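Local coordinates for Pdx2 protein (Plasmodium falciparum, PDB 2ABW) that hydrolyses glutamine to glutamate and ammonia, the ammonia being channelled to the active site of Pdx1 for synthesis of pyridoxal 5'-phosphate, at residues R58-Y69 with N105-G113. Numbering follows the deposited sequence. Where two conformers were deposited one is given.
Sequences RRCCAYENDTLY and NFGNKFSFG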
ATOM      1  N   ARG A  58       9.991  -4.844  -7.228  1.00 21.28           N
ATOM      2  CA  ARG A  58       9.624  -5.968  -8.101  1.00 20.90           C
ATOM      3  C   ARG A  58      10.760  -6.914  -8.399  1.00 21.55           C
ATOM      4  O   ARG A  58      10.614  -8.108  -8.445  1.00 22.01           O
ATOM      5  CB  ARG A  58       9.057  -5.431  -9.430  1.00 21.08           C
ATOM      6  CG  ARG A  58       8.612  -6.477 -10.408  1.00 20.55           C
ATOM      7  CD  ARG A  58       7.521  -7.423  -9.842  1.00 22.59           C
ATOM      8  NE  ARG A  58       7.131  -8.493 -10.764  1.00 19.87           N
ATOM      9  CZ  ARG A  58       7.725  -9.670 -10.936  1.00 18.52           C
ATOM     10  NH1 ARG A  58       8.787 -10.068 -10.229  1.00 21.60           N
ATOM     11  NH2 ARG A  58       7.210 -10.552 -11.776  1.00 19.67           N
ATOM     12  N   ARG A  59      11.946  -6.373  -8.672  1.00 23.29           N
ATOM     13  CA  ARG A  59      13.124  -7.208  -8.899  1.00 25.12           C
ATOM     14  C   ARG A  59      13.465  -8.054  -7.660  1.00 23.92           C
ATOM     15  O   ARG A  59      13.864  -9.207  -7.780  1.00 24.79           O
ATOM     16  CB  ARG A  59      14.275  -6.244  -9.161  1.00 24.85           C
ATOM     17  CG  ARG A  59      15.569  -6.894  -9.388  1.00 30.12           C
ATOM     18  CD  ARG A  59      16.494  -5.888 -10.091  1.00 35.78           C
ATOM     19  NE  ARG A  59      16.057  -5.666 -11.473  1.00 42.32           N
ATOM     20  CZ  ARG A  59      16.171  -4.524 -12.154  1.00 44.82           C
ATOM     21  NH1 ARG A  59      16.676  -3.417 -11.595  1.00 46.21           N
ATOM     22  NH2 ARG A  59      15.778  -4.498 -13.424  1.00 47.64           N
ATOM     23  N   CYS A  60      13.271  -7.477  -6.486  1.00 25.53           N
ATOM     24  CA  CYS A  60      13.473  -8.240  -5.230  1.00 26.73           C
ATOM     25  C   CYS A  60      12.551  -9.504  -5.139  1.00 26.95           C
ATOM     26  O   CYS A  60      12.919 -10.519  -4.514  1.00 27.11           O
ATOM     27  CB  CYS A  60      13.217  -7.355  -4.019  1.00 27.83           C
ATOM     28  SG  CYS A  60      14.504  -6.036  -3.760  1.00 32.76           S
ATOM     29  N   CYS A  61      11.373  -9.413  -5.741  1.00 25.47           N
ATOM     30  CA  CYS A  61      10.424 -10.511  -5.749  1.00 25.53           C
ATOM     31  C   CYS A  61      10.632 -11.504  -6.852  1.00 26.00           C
ATOM     32  O   CYS A  61       9.960 -12.519  -6.938  1.00 26.68           O
ATOM     33  CB  CYS A  61       8.989  -9.964  -5.802  1.00 24.79           C
ATOM     34  SG  CYS A  61       8.545  -8.960  -4.469  1.00 23.51           S
ATOM     35  N   ALA A  62      11.627 -11.257  -7.711  1.00 26.38           N
ATOM     36  CA  ALA A  62      11.826 -12.053  -8.909  1.00 28.46           C
ATOM     37  C   ALA A  62      12.755 -13.252  -8.711  1.00 28.89           C
ATOM     38  O   ALA A  62      12.931 -14.092  -9.612  1.00 28.90           O
ATOM     39  CB  ALA A  62      12.420 -11.184  -9.969  1.00 29.42           C
ATOM     40  N   TYR A  63      13.378 -13.329  -7.534  1.00 30.66           N
ATOM     41  CA  TYR A  63      14.357 -14.315  -7.280  1.00 31.34           C
ATOM     42  C   TYR A  63      13.765 -15.721  -7.386  1.00 31.42           C
ATOM     43  O   TYR A  63      12.577 -15.975  -7.058  1.00 28.53           O
ATOM     44  CB  TYR A  63      15.020 -14.137  -5.894  1.00 35.41           C
ATOM     45  CG  TYR A  63      15.555 -12.744  -5.518  1.00 38.86           C
ATOM     46  CD1 TYR A  63      16.340 -11.983  -6.399  1.00 43.14           C
ATOM     47  CD2 TYR A  63      15.296 -12.213  -4.251  1.00 44.15           C
ATOM     48  CE1 TYR A  63      16.848 -10.719  -6.008  1.00 41.31           C
ATOM     49  CE2 TYR A  63      15.776 -10.945  -3.863  1.00 43.46           C
ATOM     50  CZ  TYR A  63      16.558 -10.223  -4.742  1.00 43.58           C
ATOM     51  OH  TYR A  63      17.017  -8.981  -4.320  1.00 45.64           O
ATOM     52  N   GLU A  64      14.591 -16.660  -7.850  1.00 30.22           N
ATOM     53  CA  GLU A  64      14.164 -18.065  -7.923  1.00 31.09           C
ATOM     54  C   GLU A  64      12.881 -18.176  -8.767  1.00 30.03           C
ATOM     55  O   GLU A  64      11.890 -18.855  -8.396  1.00 27.23           O
ATOM     56  CB  GLU A  64      14.000 -18.699  -6.534  1.00 32.62           C
ATOM     57  CG  GLU A  64      15.266 -18.637  -5.687  1.00 36.94           C
ATOM     58  CD  GLU A  64      15.141 -19.347  -4.332  1.00 39.07           C
ATOM     59  OE1 GLU A  64      14.589 -20.471  -4.273  1.00 50.97           O
ATOM     60  OE2 GLU A  64      15.649 -18.806  -3.317  1.00 45.56           O
ATOM     61  N   ASN A  65      12.981 -17.585  -9.948  1.00 28.34           N
ATOM     62  CA  ASN A  65      11.983 -17.738 -10.969  1.00 28.51           C
ATOM     63  C   ASN A  65      10.641 -17.190 -10.462  1.00 25.86           C
ATOM     64  O   ASN A  65       9.625 -17.819 -10.611  1.00 26.53           O
ATOM     65  CB  ASN A  65      11.786 -19.199 -11.305  1.00 28.47           C
ATOM     66  CG  ASN A  65      10.896 -19.364 -12.489  1.00 31.89           C
ATOM     67  OD1 ASN A  65      10.868 -18.493 -13.383  1.00 38.69           O
ATOM     68  ND2 ASN A  65      10.100 -20.439 -12.488  1.00 34.48           N
ATOM     69  N   ASP A  66      10.683 -16.013  -9.885  1.00 23.88           N
ATOM     70  CA  ASP A  66       9.460 -15.361  -9.403  1.00 22.71           C
ATOM     71  C   ASP A  66       8.724 -16.104  -8.285  1.00 21.93           C
ATOM     72  O   ASP A  66       7.490 -15.959  -8.135  1.00 20.15           O
ATOM     73  CB  ASP A  66       8.531 -15.119 -10.592  1.00 21.83           C
ATOM     74  CG  ASP A  66       8.593 -13.721 -11.171  1.00 24.66           C
ATOM     75  OD1 ASP A  66       9.333 -12.865 -10.644  1.00 25.54           O
ATOM     76  OD2 ASP A  66       7.881 -13.415 -12.200  1.00 24.02           O
ATOM     77  N   THR A  67       9.426 -16.769  -7.399  1.00 20.45           N
ATOM     78  CA  THR A  67       8.792 -17.543  -6.336  1.00 20.08           C
ATOM     79  C   THR A  67       7.965 -16.600  -5.456  1.00 19.53           C
ATOM     80  O   THR A  67       6.796 -16.857  -5.171  1.00 19.45           O
ATOM     81  CB  THR A  67       9.815 -18.360  -5.498  1.00 21.39           C
ATOM     82  OG1 THR A  67      10.293 -19.459  -6.317  1.00 24.07           O
ATOM     83  CG2 THR A  67       9.200 -18.908  -4.257  1.00 22.47           C
ATOM     84  N   LEU A  68       8.577 -15.519  -5.020  1.00 18.22           N
ATOM     85  CA  LEU A  68       7.815 -14.583  -4.075  1.00 17.26           C
ATOM     86  C   LEU A  68       6.759 -13.835  -4.830  1.00 16.82           C
ATOM     87  O   LEU A  68       5.664 -13.608  -4.295  1.00 15.89           O
ATOM     88  CB  LEU A  68       8.765 -13.616  -3.357  1.00 17.59           C
ATOM     89  CG  LEU A  68       8.228 -12.742  -2.301  1.00 17.98           C
ATOM     90  CD1 LEU A  68       7.507 -13.515  -1.184  1.00 17.18           C
ATOM     91  CD2 LEU A  68       9.353 -11.799  -1.702  1.00 20.31           C
ATOM     92  N   TYR A  69       7.016 -13.384  -6.059  1.00 15.15           N
ATOM     93  CA  TYR A  69       6.019 -12.708  -6.889  1.00 15.75           C
ATOM     94  C   TYR A  69       4.758 -13.599  -6.959  1.00 15.54           C
ATOM     95  O   TYR A  69       3.638 -13.186  -6.688  1.00 16.77           O
ATOM     96  CB  TYR A  69       6.529 -12.486  -8.283  1.00 17.28           C
ATOM     97  CG  TYR A  69       5.505 -11.927  -9.192  1.00 13.68           C
ATOM     98  CD1 TYR A  69       5.133 -10.588  -9.179  1.00 16.11           C
ATOM     99  CD2 TYR A  69       4.830 -12.747 -10.056  1.00 16.46           C
ATOM    100  CE1 TYR A  69       4.156 -10.056 -10.020  1.00 16.47           C
ATOM    101  CE2 TYR A  69       3.773 -12.235 -10.851  1.00 16.44           C
ATOM    102  CZ  TYR A  69       3.478 -10.916 -10.883  1.00 16.40           C
ATOM    103  OH  TYR A  69       2.445 -10.412 -11.672  1.00 16.76           O
ATOM    104  N   ASN A 105      12.292  -6.911 -17.101  1.00 45.80           N
ATOM    105  CA  ASN A 105      12.498  -8.264 -17.506  1.00 45.51           C
ATOM    106  C   ASN A 105      11.207  -9.071 -17.265  1.00 43.64           C
ATOM    107  O   ASN A 105      11.151 -10.232 -17.668  1.00 44.28           O
ATOM    108  CB  ASN A 105      13.728  -8.828 -16.759  1.00 46.43           C
ATOM    109  CG  ASN A 105      13.828  -8.285 -15.357  1.00 48.68           C
ATOM    110  OD1 ASN A 105      12.793  -8.050 -14.752  1.00 57.68           O
ATOM    111  ND2 ASN A 105      15.040  -8.037 -14.841  1.00 48.71           N
ATOM    112  N   PHE A 106      10.161  -8.447 -16.670  1.00 41.44           N
ATOM    113  CA  PHE A 106       8.887  -9.150 -16.330  1.00 39.62           C
ATOM    114  C   PHE A 106       7.582  -8.816 -17.112  1.00 38.07           C
ATOM    115  O   PHE A 106       6.602  -9.533 -16.954  1.00 38.74           O
ATOM    116  CB  PHE A 106       8.568  -8.976 -14.853  1.00 38.48           C
ATOM    117  CG  PHE A 106       9.760  -8.728 -13.992  1.00 36.90           C
ATOM    118  CD1 PHE A 106      10.523  -9.781 -13.568  1.00 38.42           C
ATOM    119  CD2 PHE A 106      10.085  -7.459 -13.589  1.00 35.74           C
ATOM    120  CE1 PHE A 106      11.603  -9.565 -12.731  1.00 37.53           C
ATOM    121  CE2 PHE A 106      11.165  -7.235 -12.777  1.00 34.66           C
ATOM    122  CZ  PHE A 106      11.902  -8.285 -12.350  1.00 36.10           C
ATOM    123  N   GLY A 107       7.555  -7.745 -17.906  1.00 36.59           N
ATOM    124  CA  GLY A 107       6.490  -7.529 -18.900  1.00 33.80           C
ATOM    125  C   GLY A 107       5.153  -7.333 -18.216  1.00 31.96           C
ATOM    126  O   GLY A 107       5.011  -6.455 -17.358  1.00 29.79           O
ATOM    127  N   ASN A 108       4.150  -8.144 -18.603  1.00 28.93           N
ATOM    128  CA  ASN A 108       2.879  -7.996 -17.990  1.00 26.84           C
ATOM    129  C   ASN A 108       2.863  -8.688 -16.643  1.00 25.31           C
ATOM    130  O   ASN A 108       1.817  -8.696 -15.994  1.00 22.49           O
ATOM    131  CB  ASN A 108       1.696  -8.400 -18.913  1.00 26.01           C
ATOM    132  CG  ASN A 108       1.655  -9.851 -19.242  1.00 25.35           C
ATOM    133  OD1 ASN A 108       0.943 -10.276 -20.183  1.00 28.38           O
ATOM    134  ND2 ASN A 108       2.386 -10.631 -18.521  1.00 23.90           N
ATOM    135  N   LYS A 109       4.032  -9.156 -16.180  1.00 23.22           N
ATOM    136  CA  LYS A 109       4.120  -9.643 -14.812  1.00 24.03           C
ATOM    137  C   LYS A 109       4.746  -8.578 -13.902  1.00 20.69           C
ATOM    138  O   LYS A 109       5.163  -8.920 -12.832  1.00 21.11           O
ATOM    139  CB  LYS A 109       4.875 -10.984 -14.734  1.00 25.23           C
ATOM    140  CG  LYS A 109       4.126 -12.258 -15.319  1.00 28.50           C
ATOM    141  CD  LYS A 109       4.761 -13.659 -14.964  1.00 32.02           C
ATOM    142  CE  LYS A 109       4.818 -14.054 -13.420  1.00 37.67           C
ATOM    143  NZ  LYS A 109       5.867 -15.170 -12.899  1.00 35.38           N
ATOM    144  N   PHE A 110       4.788  -7.330 -14.314  1.00 20.16           N
ATOM    145  CA  PHE A 110       5.304  -6.271 -13.456  1.00 19.96           C
ATOM    146  C   PHE A 110       4.477  -6.036 -12.172  1.00 19.50           C
ATOM    147  O   PHE A 110       5.022  -6.078 -11.074  1.00 19.16           O
ATOM    148  CB  PHE A 110       5.385  -4.941 -14.178  1.00 21.13           C
ATOM    149  CG  PHE A 110       6.009  -3.837 -13.366  1.00 21.97           C
ATOM    150  CD1 PHE A 110       7.397  -3.795 -13.206  1.00 25.30           C
ATOM    151  CD2 PHE A 110       5.254  -2.762 -12.880  1.00 25.53           C
ATOM    152  CE1 PHE A 110       7.987  -2.743 -12.492  1.00 23.83           C
ATOM    153  CE2 PHE A 110       5.851  -1.702 -12.177  1.00 24.04           C
ATOM    154  CZ  PHE A 110       7.190  -1.702 -11.990  1.00 21.95           C
ATOM    155  N   SER A 111       3.199  -5.692 -12.324  1.00 19.97           N
ATOM    156  CA  SER A 111       2.332  -5.484 -11.201  1.00 18.71           C
ATOM    157  C   SER A 111       1.854  -6.813 -10.569  1.00 18.17           C
ATOM    158  O   SER A 111       1.691  -7.844 -11.255  1.00 18.15           O
ATOM    159  CB  SER A 111       1.092  -4.727 -11.620  0.60 19.24           C
ATOM    160  OG  SER A 111       0.235  -4.419 -10.538  0.60 19.03           O
ATOM    161  N   PHE A 112       1.632  -6.720  -9.258  1.00 15.83           N
ATOM    162  CA  PHE A 112       0.904  -7.800  -8.493  1.00 16.50           C
ATOM    163  C   PHE A 112      -0.559  -7.714  -8.767  1.00 17.22           C
ATOM    164  O   PHE A 112      -1.288  -8.713  -8.536  1.00 18.21           O
ATOM    165  CB  PHE A 112       1.131  -7.747  -6.985  1.00 18.06           C
ATOM    166  CG  PHE A 112       2.534  -7.662  -6.539  1.00 18.89           C
ATOM    167  CD1 PHE A 112       3.438  -8.673  -6.757  1.00 18.94           C
ATOM    168  CD2 PHE A 112       2.956  -6.587  -5.774  1.00 20.65           C
ATOM    169  CE1 PHE A 112       4.747  -8.616  -6.335  1.00 21.28           C
ATOM    170  CE2 PHE A 112       4.210  -6.512  -5.358  1.00 21.48           C
ATOM    171  CZ  PHE A 112       5.168  -7.517  -5.638  1.00 19.64           C
ATOM    172  N   GLY A 113      -1.058  -6.550  -9.179  1.00 18.20           N
ATOM    173  CA  GLY A 113      -2.512  -6.330  -9.321  1.00 16.63           C
ATOM    174  C   GLY A 113      -3.222  -6.154  -7.974  1.00 15.99           C
ATOM    175  O   GLY A 113      -2.578  -6.277  -6.919  1.00 17.68           O
TER
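The guanidinium of R58 lies flat between two rings. F106 stacks on one face, with planes 17° apart and CZ of R58 4.0 Å from the F106 ring centroid, a cation-pi contact. The opposite face rests on the Y69 ring, with NH2 over its middle. Three acceptor atoms from two residues, all at the guanidinium edge and close to its plane, fix its rotation. NE and NH2 of R58 both donate to K109 O, at 2.9 and 2.8 Å, while NH1 and NH2 grip D66 end-on, NH1 reaching OD1 at 2.9 Å. With CG anti to the backbone N (chi1 -179°), R58 lays CG against the F106 ring, and the bend at chi2 (58°) carries CD past F110 O.

D66 OD2 also receives K109 NZ on its anti lone pair, 2.8 Å away, so one carboxylate binds both the guanidinium and the ammonium group. K109 lays its CE against CE2 of Y69. Y69 OH donates to S111 O at 2.7 Å. F112 and Y69 meet rim to rim, and C61 SG sits at the F112 ring edge, 3.9 Å from CZ.

The salt-bridge network of R58, D66 and K109 joins helices 54-60 and 63-77 to the loop connecting strands 94-98 and 115-120. F110 of that loop packs against S54, a probable glutamine-binding residue, so the loop probably borders the substrate site of this class I glutaminase domain.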